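Local coordinates for DNA primase (Aquifex aeolicus, PDB 2AU3), which probably synthesises, like other DnaG primases, the short RNA primers from which DNA polymerase starts during DNA replication, at residues 235-240 and 266-271; 246-251 and 291-296; 262-267 and 339-344; 319-324 and 343-348. All blocks are in the same frame, centred on the assembly; numbering follows the deposited sequence.

Contact 1 (235-240 and 266-271)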
# COMPACT_ATOMS: atom_id res chain seq x y z
N TYR A 235 4.39 -2.17 1.45
CA TYR A 235 4.73 -2.67 2.77
C TYR A 235 4.17 -4.10 2.93
O TYR A 235 4.86 -5.02 3.38
CB TYR A 235 4.13 -1.76 3.84
CG TYR A 235 4.19 -2.37 5.22
CD1 TYR A 235 3.03 -2.77 5.88
CD2 TYR A 235 5.42 -2.55 5.88
CE1 TYR A 235 3.08 -3.31 7.17
CE2 TYR A 235 5.50 -3.06 7.16
CZ TYR A 235 4.33 -3.47 7.79
OH TYR A 235 4.38 -4.01 9.06
N GLU A 236 2.92 -4.28 2.54
CA GLU A 236 2.29 -5.58 2.65
C GLU A 236 2.81 -6.62 1.62
O GLU A 236 2.77 -7.83 1.87
CB GLU A 236 0.79 -5.41 2.50
CG GLU A 236 0.15 -4.64 3.65
CD GLU A 236 0.22 -3.12 3.47
OE1 GLU A 236 0.78 -2.65 2.44
OE2 GLU A 236 -0.30 -2.39 4.35
N ALA A 237 3.28 -6.14 0.47
CA ALA A 237 3.64 -7.00 -0.66
C ALA A 237 5.10 -7.44 -0.67
O ALA A 237 5.43 -8.44 -1.30
CB ALA A 237 3.30 -6.31 -1.99
N LYS A 238 5.99 -6.69 -0.02
CA LYS A 238 7.41 -6.76 -0.37
C LYS A 238 8.03 -8.13 -0.08
O LYS A 238 8.89 -8.60 -0.80
CB LYS A 238 8.22 -5.62 0.29
CG LYS A 238 8.15 -5.60 1.80
CD LYS A 238 8.75 -4.33 2.39
CE LYS A 238 8.57 -4.33 3.92
NZ LYS A 238 9.26 -3.16 4.57
N GLU A 239 7.55 -8.80 0.96
CA GLU A 239 8.06 -10.14 1.27
C GLU A 239 7.59 -11.17 0.21
O GLU A 239 8.34 -12.04 -0.19
CB GLU A 239 7.69 -10.56 2.70
CG GLU A 239 6.23 -10.97 2.89
CD GLU A 239 5.85 -11.09 4.36
OE1 GLU A 239 6.77 -11.18 5.21
OE2 GLU A 239 4.64 -11.09 4.70
N TYR A 240 6.37 -11.02 -0.29
CA TYR A 240 5.89 -11.89 -1.37
C TYR A 240 6.58 -11.62 -2.70
O TYR A 240 6.96 -12.56 -3.43
CB TYR A 240 4.36 -11.76 -1.50
CG TYR A 240 3.68 -12.07 -0.17
CD1 TYR A 240 3.58 -13.39 0.28
CD2 TYR A 240 3.23 -11.03 0.67
CE1 TYR A 240 2.98 -13.68 1.52
CE2 TYR A 240 2.62 -11.31 1.89
CZ TYR A 240 2.49 -12.64 2.31
OH TYR A 240 1.93 -12.93 3.52
N ASN A 266 1.70 -10.51 -4.02
CA ASN A 266 2.91 -9.80 -4.48
C ASN A 266 2.48 -8.71 -5.45
O ASN A 266 2.89 -8.69 -6.58
CB ASN A 266 3.90 -10.78 -5.15
CG ASN A 266 3.27 -11.56 -6.32
OD1 ASN A 266 2.09 -11.90 -6.28
ND2 ASN A 266 4.07 -11.86 -7.34
N VAL A 267 1.64 -7.80 -4.97
CA VAL A 267 0.86 -6.84 -5.78
C VAL A 267 1.07 -5.44 -5.22
O VAL A 267 1.01 -5.25 -3.98
CB VAL A 267 -0.67 -7.14 -5.68
CG1 VAL A 267 -1.49 -6.23 -6.67
CG2 VAL A 267 -0.97 -8.60 -5.99
N VAL A 268 1.23 -4.46 -6.13
CA VAL A 268 1.33 -3.04 -5.78
C VAL A 268 0.44 -2.24 -6.72
O VAL A 268 0.01 -2.75 -7.74
CB VAL A 268 2.78 -2.47 -5.95
CG1 VAL A 268 3.67 -2.95 -4.78
CG2 VAL A 268 3.39 -2.93 -7.26
N ALA A 269 0.16 -1.00 -6.35
CA ALA A 269 -0.61 -0.13 -7.23
C ALA A 269 -0.12 1.30 -7.09
O ALA A 269 0.36 1.68 -6.01
CB ALA A 269 -2.09 -0.22 -6.88
N PRO A 270 -0.22 2.12 -8.15
CA PRO A 270 0.19 3.54 -8.09
C PRO A 270 -0.68 4.29 -7.11
O PRO A 270 -1.85 3.93 -6.90
CB PRO A 270 -0.05 4.05 -9.52
CG PRO A 270 -0.05 2.83 -10.35
CD PRO A 270 -0.66 1.75 -9.51
N LEU A 271 -0.13 5.32 -6.50
CA LEU A 271 -0.92 6.01 -5.52
C LEU A 271 -1.87 6.92 -6.23
O LEU A 271 -1.46 7.81 -7.02
CB LEU A 271 -0.07 6.74 -4.49
CG LEU A 271 -0.38 6.27 -3.06
CD1 LEU A 271 -1.28 5.03 -3.02
CD2 LEU A 271 0.91 6.00 -2.32

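Contact 2 (246-251 and 291-296)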
# COMPACT_ATOMS: atom_id res chain seq x y z
N PHE A 246 8.80 -11.72 -8.64
CA PHE A 246 8.15 -10.72 -9.48
C PHE A 246 7.08 -9.97 -8.69
O PHE A 246 6.67 -10.42 -7.60
CB PHE A 246 7.58 -11.35 -10.76
CG PHE A 246 6.38 -12.26 -10.53
CD1 PHE A 246 5.08 -11.80 -10.72
CD2 PHE A 246 6.56 -13.60 -10.13
CE1 PHE A 246 3.98 -12.62 -10.52
CE2 PHE A 246 5.46 -14.45 -9.92
CZ PHE A 246 4.16 -13.95 -10.11
N ALA A 247 6.62 -8.86 -9.25
CA ALA A 247 5.53 -8.11 -8.67
C ALA A 247 4.42 -8.06 -9.71
O ALA A 247 4.69 -8.12 -10.90
CB ALA A 247 5.98 -6.69 -8.32
N ILE A 248 3.18 -7.90 -9.25
CA ILE A 248 2.06 -7.63 -10.15
C ILE A 248 1.65 -6.17 -9.91
O ILE A 248 1.49 -5.78 -8.79
CB ILE A 248 0.87 -8.60 -9.85
CG1 ILE A 248 1.28 -10.06 -10.12
CG2 ILE A 248 -0.40 -8.16 -10.70
CD1 ILE A 248 0.42 -11.15 -9.36
N LEU A 249 1.58 -5.36 -10.98
CA LEU A 249 1.12 -3.99 -10.89
C LEU A 249 -0.31 -3.89 -11.37
O LEU A 249 -0.63 -4.26 -12.50
CB LEU A 249 2.06 -3.04 -11.69
CG LEU A 249 1.69 -1.54 -11.79
CD1 LEU A 249 1.92 -0.79 -10.47
CD2 LEU A 249 2.46 -0.87 -12.98
N VAL A 250 -1.19 -3.43 -10.49
CA VAL A 250 -2.60 -3.21 -10.83
C VAL A 250 -2.86 -1.71 -10.75
O VAL A 250 -1.99 -0.98 -10.26
CB VAL A 250 -3.58 -4.00 -9.90
CG1 VAL A 250 -3.39 -5.51 -10.04
CG2 VAL A 250 -3.43 -3.59 -8.42
N GLU A 251 -4.03 -1.25 -11.21
CA GLU A 251 -4.24 0.19 -11.38
C GLU A 251 -4.51 0.96 -10.11
O GLU A 251 -4.10 2.12 -9.99
CB GLU A 251 -5.38 0.49 -12.36
CG GLU A 251 -5.19 -0.14 -13.73
CD GLU A 251 -6.10 0.45 -14.81
OE1 GLU A 251 -5.88 1.62 -15.20
OE2 GLU A 251 -7.00 -0.28 -15.30
N TYR A 291 4.69 -7.89 -13.80
CA TYR A 291 3.50 -8.16 -14.58
C TYR A 291 2.51 -7.01 -14.42
O TYR A 291 2.22 -6.58 -13.31
CB TYR A 291 2.89 -9.47 -14.09
CG TYR A 291 3.72 -10.65 -14.46
CD1 TYR A 291 4.97 -10.86 -13.89
CD2 TYR A 291 3.27 -11.57 -15.41
CE1 TYR A 291 5.75 -11.98 -14.25
CE2 TYR A 291 4.00 -12.65 -15.76
CZ TYR A 291 5.25 -12.85 -15.20
OH TYR A 291 5.98 -13.94 -15.62
N ILE A 292 2.01 -6.49 -15.53
CA ILE A 292 1.10 -5.35 -15.44
C ILE A 292 -0.28 -5.88 -15.78
O ILE A 292 -0.46 -6.59 -16.79
CB ILE A 292 1.48 -4.21 -16.41
CG1 ILE A 292 2.96 -3.91 -16.38
CG2 ILE A 292 0.65 -2.93 -16.12
CD1 ILE A 292 3.37 -3.03 -17.54
N LEU A 293 -1.24 -5.55 -14.93
CA LEU A 293 -2.58 -6.10 -15.05
C LEU A 293 -3.58 -5.01 -14.89
O LEU A 293 -4.05 -4.74 -13.77
CB LEU A 293 -2.79 -7.17 -13.97
CG LEU A 293 -4.15 -7.87 -13.89
CD1 LEU A 293 -4.39 -8.84 -15.04
CD2 LEU A 293 -4.24 -8.59 -12.59
N TYR A 294 -3.89 -4.34 -15.99
CA TYR A 294 -4.81 -3.23 -15.96
C TYR A 294 -6.13 -3.71 -16.58
O TYR A 294 -6.23 -4.86 -17.03
CB TYR A 294 -4.22 -2.04 -16.73
CG TYR A 294 -3.10 -1.26 -16.00
CD1 TYR A 294 -2.58 -1.69 -14.77
CD2 TYR A 294 -2.57 -0.11 -16.57
CE1 TYR A 294 -1.58 -0.97 -14.13
CE2 TYR A 294 -1.58 0.62 -15.93
CZ TYR A 294 -1.08 0.17 -14.72
OH TYR A 294 -0.09 0.91 -14.12
N ASP A 295 -7.16 -2.88 -16.55
CA ASP A 295 -8.47 -3.26 -17.10
C ASP A 295 -8.39 -3.73 -18.56
O ASP A 295 -7.62 -3.21 -19.36
CB ASP A 295 -9.45 -2.09 -16.98
CG ASP A 295 -9.81 -1.77 -15.55
OD1 ASP A 295 -9.61 -2.63 -14.66
OD2 ASP A 295 -10.32 -0.66 -15.23
N GLY A 296 -9.25 -4.69 -18.91
CA GLY A 296 -9.33 -5.18 -20.27
C GLY A 296 -10.21 -4.30 -21.13
O GLY A 296 -11.25 -4.72 -21.65
O HOH W 1 -5.77 -3.20 -12.47

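Contact 3 (262-267 and 339-344)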
# COMPACT_ATOMS: atom_id res chain seq x y z
N GLU A 262 -7.77 -12.75 -2.61
CA GLU A 262 -7.77 -14.04 -3.26
C GLU A 262 -6.43 -14.74 -3.08
O GLU A 262 -6.14 -15.73 -3.76
CB GLU A 262 -8.10 -13.87 -4.75
CG GLU A 262 -9.45 -13.20 -5.04
CD GLU A 262 -10.66 -14.03 -4.59
OE1 GLU A 262 -10.50 -15.24 -4.36
OE2 GLU A 262 -11.78 -13.45 -4.46
N GLY A 263 -5.59 -14.22 -2.17
CA GLY A 263 -4.29 -14.81 -1.90
C GLY A 263 -3.19 -14.50 -2.93
O GLY A 263 -2.18 -15.20 -3.01
N ILE A 264 -3.37 -13.45 -3.71
CA ILE A 264 -2.35 -13.05 -4.66
C ILE A 264 -1.72 -11.80 -4.04
O ILE A 264 -2.32 -10.73 -4.07
CB ILE A 264 -2.99 -12.72 -6.02
CG1 ILE A 264 -3.44 -14.01 -6.71
CG2 ILE A 264 -1.96 -12.07 -6.97
CD1 ILE A 264 -4.30 -13.74 -7.95
N ARG A 265 -0.55 -11.95 -3.44
CA ARG A 265 -0.12 -10.95 -2.46
C ARG A 265 1.12 -10.15 -2.88
O ARG A 265 1.52 -9.22 -2.17
CB ARG A 265 0.15 -11.63 -1.12
CG ARG A 265 -1.08 -12.29 -0.48
CD ARG A 265 -0.69 -12.97 0.81
NE ARG A 265 -1.80 -13.63 1.49
CZ ARG A 265 -1.92 -14.93 1.61
NH1 ARG A 265 -1.02 -15.73 1.06
NH2 ARG A 265 -2.93 -15.44 2.30
N ASN A 266 1.70 -10.51 -4.02
CA ASN A 266 2.91 -9.80 -4.48
C ASN A 266 2.48 -8.71 -5.45
O ASN A 266 2.89 -8.69 -6.58
CB ASN A 266 3.90 -10.78 -5.15
CG ASN A 266 3.27 -11.56 -6.32
OD1 ASN A 266 2.09 -11.90 -6.28
ND2 ASN A 266 4.07 -11.86 -7.34
N VAL A 267 1.64 -7.80 -4.97
CA VAL A 267 0.86 -6.84 -5.78
C VAL A 267 1.07 -5.44 -5.22
O VAL A 267 1.01 -5.25 -3.98
CB VAL A 267 -0.67 -7.14 -5.68
CG1 VAL A 267 -1.49 -6.23 -6.67
CG2 VAL A 267 -0.97 -8.60 -5.99
N GLU A 339 -7.68 -18.88 -9.37
CA GLU A 339 -6.61 -19.72 -9.90
C GLU A 339 -6.41 -19.47 -11.39
O GLU A 339 -5.28 -19.43 -11.88
CB GLU A 339 -6.86 -21.20 -9.58
CG GLU A 339 -5.70 -22.12 -9.98
CD GLU A 339 -4.34 -21.65 -9.44
OE1 GLU A 339 -4.24 -21.35 -8.22
OE2 GLU A 339 -3.39 -21.60 -10.25
N GLU A 340 -7.51 -19.27 -12.12
CA GLU A 340 -7.40 -18.89 -13.52
C GLU A 340 -6.67 -17.56 -13.70
O GLU A 340 -5.94 -17.39 -14.65
CB GLU A 340 -8.76 -18.85 -14.21
CG GLU A 340 -8.70 -18.89 -15.74
CD GLU A 340 -7.74 -19.95 -16.28
OE1 GLU A 340 -7.67 -21.06 -15.71
OE2 GLU A 340 -7.04 -19.67 -17.26
N LEU A 341 -6.87 -16.60 -12.78
CA LEU A 341 -6.13 -15.34 -12.90
C LEU A 341 -4.62 -15.59 -12.72
O LEU A 341 -3.80 -15.04 -13.45
CB LEU A 341 -6.64 -14.28 -11.92
CG LEU A 341 -5.88 -12.97 -11.95
CD1 LEU A 341 -5.93 -12.34 -13.37
CD2 LEU A 341 -6.38 -11.95 -10.87
N ARG A 342 -4.26 -16.42 -11.75
CA ARG A 342 -2.86 -16.82 -11.55
C ARG A 342 -2.30 -17.44 -12.82
O ARG A 342 -1.19 -17.10 -13.27
CB ARG A 342 -2.75 -17.81 -10.40
CG ARG A 342 -2.62 -17.21 -9.02
CD ARG A 342 -2.04 -18.18 -7.97
NE ARG A 342 -2.55 -17.85 -6.64
CZ ARG A 342 -2.15 -18.41 -5.50
NH1 ARG A 342 -1.20 -19.35 -5.50
NH2 ARG A 342 -2.69 -18.03 -4.36
N ARG A 343 -3.09 -18.34 -13.43
CA ARG A 343 -2.67 -18.94 -14.67
C ARG A 343 -2.52 -17.93 -15.83
O ARG A 343 -1.55 -17.99 -16.60
CB ARG A 343 -3.58 -20.11 -15.04
CG ARG A 343 -3.63 -21.23 -13.95
CD ARG A 343 -2.30 -21.98 -13.76
NE ARG A 343 -1.71 -22.38 -15.04
CZ ARG A 343 -2.01 -23.50 -15.71
NH1 ARG A 343 -2.89 -24.36 -15.22
NH2 ARG A 343 -1.43 -23.75 -16.88
N LEU A 344 -3.48 -17.01 -15.97
CA LEU A 344 -3.40 -15.96 -17.00
C LEU A 344 -2.09 -15.16 -16.85
O LEU A 344 -1.37 -14.87 -17.84
CB LEU A 344 -4.59 -15.00 -16.88
CG LEU A 344 -4.66 -13.92 -17.99
CD1 LEU A 344 -4.97 -14.59 -19.33
CD2 LEU A 344 -5.71 -12.87 -17.68
O HOH W 2 -1.14 -17.50 -1.98

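Contact 4 (319-324 and 343-348)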
# COMPACT_ATOMS: atom_id res chain seq x y z
N TYR A 319 6.01 -7.77 -18.30
CA TYR A 319 5.10 -8.80 -18.81
C TYR A 319 3.65 -8.31 -18.75
O TYR A 319 2.98 -8.46 -17.72
CB TYR A 319 5.19 -10.04 -17.94
CG TYR A 319 6.52 -10.72 -17.94
CD1 TYR A 319 6.68 -11.95 -18.55
CD2 TYR A 319 7.63 -10.13 -17.34
CE1 TYR A 319 7.91 -12.60 -18.55
CE2 TYR A 319 8.85 -10.77 -17.30
CZ TYR A 319 8.98 -12.00 -17.93
OH TYR A 319 10.21 -12.62 -17.95
N PRO A 320 3.16 -7.71 -19.84
CA PRO A 320 1.77 -7.28 -19.90
C PRO A 320 0.79 -8.45 -19.80
O PRO A 320 0.93 -9.47 -20.44
CB PRO A 320 1.67 -6.62 -21.29
CG PRO A 320 3.10 -6.18 -21.57
CD PRO A 320 3.91 -7.37 -21.07
N VAL A 321 -0.23 -8.26 -18.99
CA VAL A 321 -1.22 -9.32 -18.82
C VAL A 321 -2.48 -8.72 -19.37
O VAL A 321 -2.92 -7.67 -18.90
CB VAL A 321 -1.42 -9.71 -17.35
CG1 VAL A 321 -2.42 -10.88 -17.19
CG2 VAL A 321 -0.05 -10.07 -16.69
N TYR A 322 -3.02 -9.38 -20.39
CA TYR A 322 -4.21 -8.93 -21.09
C TYR A 322 -5.43 -9.66 -20.59
O TYR A 322 -5.63 -10.85 -20.90
CB TYR A 322 -4.05 -9.20 -22.59
CG TYR A 322 -2.86 -8.47 -23.17
CD1 TYR A 322 -2.87 -7.09 -23.28
CD2 TYR A 322 -1.71 -9.16 -23.53
CE1 TYR A 322 -1.74 -6.39 -23.81
CE2 TYR A 322 -0.59 -8.48 -24.05
CZ TYR A 322 -0.61 -7.10 -24.18
OH TYR A 322 0.50 -6.43 -24.67
N LEU A 323 -6.23 -8.96 -19.82
CA LEU A 323 -7.60 -9.38 -19.51
C LEU A 323 -8.47 -9.31 -20.76
O LEU A 323 -8.29 -8.41 -21.60
CB LEU A 323 -8.18 -8.49 -18.44
CG LEU A 323 -7.57 -8.66 -17.05
CD1 LEU A 323 -8.08 -7.57 -16.14
CD2 LEU A 323 -7.91 -10.04 -16.51
N PRO A 324 -9.44 -10.21 -20.88
CA PRO A 324 -10.38 -10.16 -22.00
C PRO A 324 -11.24 -8.89 -21.96
O PRO A 324 -11.48 -8.32 -20.88
CB PRO A 324 -11.23 -11.42 -21.82
CG PRO A 324 -11.08 -11.78 -20.41
CD PRO A 324 -9.72 -11.35 -19.97
N ARG A 343 -3.09 -18.34 -13.43
CA ARG A 343 -2.67 -18.94 -14.67
C ARG A 343 -2.52 -17.93 -15.83
O ARG A 343 -1.55 -17.99 -16.60
CB ARG A 343 -3.58 -20.11 -15.04
CG ARG A 343 -3.63 -21.23 -13.95
CD ARG A 343 -2.30 -21.98 -13.76
NE ARG A 343 -1.71 -22.38 -15.04
CZ ARG A 343 -2.01 -23.50 -15.71
NH1 ARG A 343 -2.89 -24.36 -15.22
NH2 ARG A 343 -1.43 -23.75 -16.88
N LEU A 344 -3.48 -17.01 -15.97
CA LEU A 344 -3.40 -15.96 -17.00
C LEU A 344 -2.09 -15.16 -16.85
O LEU A 344 -1.37 -14.87 -17.84
CB LEU A 344 -4.59 -15.00 -16.88
CG LEU A 344 -4.66 -13.92 -17.99
CD1 LEU A 344 -4.97 -14.59 -19.33
CD2 LEU A 344 -5.71 -12.87 -17.68
N ILE A 345 -1.81 -14.79 -15.61
CA ILE A 345 -0.65 -14.00 -15.30
C ILE A 345 0.61 -14.78 -15.70
O ILE A 345 1.44 -14.28 -16.48
CB ILE A 345 -0.68 -13.61 -13.80
CG1 ILE A 345 -1.75 -12.54 -13.57
CG2 ILE A 345 0.72 -13.12 -13.32
CD1 ILE A 345 -2.07 -12.27 -12.08
N ASN A 346 0.72 -16.02 -15.22
CA ASN A 346 1.82 -16.89 -15.61
C ASN A 346 2.01 -17.15 -17.12
O ASN A 346 3.16 -17.17 -17.62
CB ASN A 346 1.75 -18.22 -14.85
CG ASN A 346 2.99 -19.08 -15.06
OD1 ASN A 346 4.05 -18.82 -14.48
ND2 ASN A 346 2.88 -20.11 -15.92
N SER A 347 0.90 -17.31 -17.84
CA SER A 347 0.91 -17.57 -19.29
C SER A 347 1.29 -16.35 -20.14
O SER A 347 1.52 -16.47 -21.35
CB SER A 347 -0.46 -18.10 -19.74
OG SER A 347 -1.38 -17.02 -19.96
N SER A 348 1.32 -15.18 -19.50
CA SER A 348 1.63 -13.92 -20.18
C SER A 348 3.12 -13.80 -20.55
O SER A 348 3.99 -13.87 -19.69
CB SER A 348 1.20 -12.74 -19.31
OG SER A 348 -0.21 -12.74 -19.14
O HOH W 3 -1.44 -11.93 -21.29

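Contact 1 (235-240 and 266-271)
Ala-237 and Tyr-240 set one side of helix 234-244 against Val-267, Val-268 and Asn-266 in a small, buried helix-to-strand packing contact, where the chain enters strand 267-270. No hydrogen bond crosses it. Ala-237 directs its methyl toward the strand, and CB comes to 3.2 Å from Val-267 O. That carbonyl is on the strand edge turned away from strand 247-249, which the backbone of Val-268 engages instead. Buried under the methyl, Val-267 O has no hydrogen-bonding partner in the model. A residue as small as alanine suits the spot, because the helix lies almost directly against the backbone. The same CB also reaches Val-268 CG1 at 4.4 Å, a looser apolar touch; Val-268 goes on to pack on Leu-234 and Leu-283. One turn along the helix, Tyr-240 and Asn-266 meet at their roots, CB to CB at 3.8 Å, before their ends diverge. With CG anti to its carbonyl carbon (chi1 -56°), Tyr-240 carries its ring off to Arg-265. Asn-266 instead holds CG between its backbone N and carbonyl carbon (chi1 57°), and its amide ND2 bonds to Phe-246 O. An amide suits this place, since it can supply the N-H that the carbonyl needs. The helix leads into strand 247-249, and here it closes against the start of the neighbouring strand 267-270 of the Toprim-type alpha/beta sheet.

Contact 2 (246-251 and 291-296)
Ile-248 pairs with Tyr-291 and Leu-249 with Ile-292 in a parallel bridge between strands 247-249 and 289-293, the central ladder of the Toprim sheet. Three backbone bonds zip it: Tyr-291 N to Ala-247 O (2.9 Å), Leu-249 N to Tyr-291 O (2.7 Å) and Leu-293 N to Leu-249 O (2.8 Å). Ile-248 turns its own N and O the other way, to Asn-266 and Val-268, so both edges of strand 247-249 are used. Beyond the last bond the strands part, and a water fills the step, accepting from Glu-251 N and donating to Leu-293 O at 2.6 Å. The beta-branched and leucine side chains suit the buried faces: Ile-248 and Leu-293 lie side by side on one, while on the other Leu-249 CD2 touches Ile-292 CG2. At the start of the ladder the rings of Phe-246 and Tyr-291 cross obliquely, planes at 56°. At its far end the Tyr-294 ring is sandwiched, Ile-292 CG2 on one face and Glu-251 CG over the other, 3.5 Å from the ring centroid. Glu-251 and Asp-295 are predicted magnesium ligands, and their positions just beyond the C-terminal ends of the two strands agree with the acidic site of Toprim enzymes. Their carboxylates approach to 3.3 Å between Glu-251 OE2 and Asp-295 OD2, two acceptors that do not bond. What grips OE2 is the backbone: Asp-295 N donates to Glu-251 OE2 at 2.9 Å, nearly straight at 174°, on the anti side and 35° out of the carboxylate plane.

Contact 3 (262-267 and 339-344)
Ile-264 lies along the side chain of Arg-342, from CG to NE, the two sliding past each other in opposite directions. Its CG1 is 3.9 Å from Arg-342 NE, and CD1 meets Arg-342 CG at 4.0 Å. The same CD1 also touches Leu-341 CD2, at 4.0 Å. A branched apolar residue suits this place, since Ile-264 also packs on Ile-248 and Leu-259. A chi1 of -72° swings the longer branch of Ile-264 beside its own N and toward helix 338-347. An alanine here has nothing beyond CB; a gap would probably open beside Leu-341 CD2, and the side chain of Arg-342 would be likely to turn more freely. Arg-342 stretches from CG to NE, which brings its guanidinium to the loop. There NH2 comes to 3.2 Å from Gly-263 O, but the angle is too poor for a hydrogen bond. A water joins them instead, donating to Gly-263 O at 2.7 Å and weakly accepting from Arg-342 NH2. Long and charged at its tip, arginine can cover isoleucine with its stem and still meet water at the surface. Gly-263 takes a positive phi (78°), a conformation glycine adopts easily. It is the C-prime residue of a Schellman motif closing helix 253-261, with Ile-264 N bonded to Leu-259 O, within the beta-alpha-beta crossover from strand 247-249 to strand 267-270.

Contact 4 (319-324 and 343-348)
The Tyr-319 ring meets Ser-348 edge-on: Ser-348 O lies close to the ring plane, 3.5 Å from Tyr-319 CD1, while the ring also stacks with that of Tyr-291 on the neighbouring strand. Further along, Val-321 straddles the hydroxyl of Ser-348, with CG1 3.5 Å from OG and CG2 at nearly the same range. Val-321 CG1 is shared, for it also touches Leu-344 CG at 3.9 Å and Ile-345 CG1 at 4.0 Å. A beta-branched valine suits a strand and gives it two methyls to spread under the helix end. The strand is 317-321, the outermost parallel strand of the Toprim sheet, and the last turn of helix 338-347 packs against it. No direct hydrogen bond joins the segments; the polar link is a water that donates to Ser-348 OG at 2.6 Å and accepts from Tyr-322 N at 3.1 Å. Ser-348 OG sits beside its own backbone N (chi1 -64°), from where it donates to Leu-344 O at 2.8 Å. That carbonyl, in the final turn, takes Ser-347 OG as well, the two hydroxyls arriving from opposite faces of its plane. Small hydroxyl residues fit here because they can fold back on the helix end. An alanine here has no OG, so the water would probably no longer be held beside Tyr-322 N, and Leu-344 O would be likely to depend on the Ser-347 hydroxyl alone of the two. Beyond Tyr-322, Leu-344 CD2 meets Leu-323 CD2 at 3.8 Å, the two leucines crossing at about a right angle.

In the fold
Contacts 1 and 2 are buried, whereas contacts 3 and 4 lie farther from the centre and are only partly buried. Contact 2 alone is held by direct hydrogen bonds across its segments, as befits paired strands; the other three rely on van der Waals packing, some of it against backbone carbonyls, with a water bridging in contacts 3 and 4. Contacts 1, 2 and 4 all reach the same Toprim sheet: strand 247-249 lies between 267-270 of contact 1 and 289-293, which in turn pairs with 317-321 of contact 4. Contact 3 shares Asn-266 and Val-267 with contact 1, and helix 338-347 with contact 4. Of the four, only contact 2 contains predicted magnesium ligands.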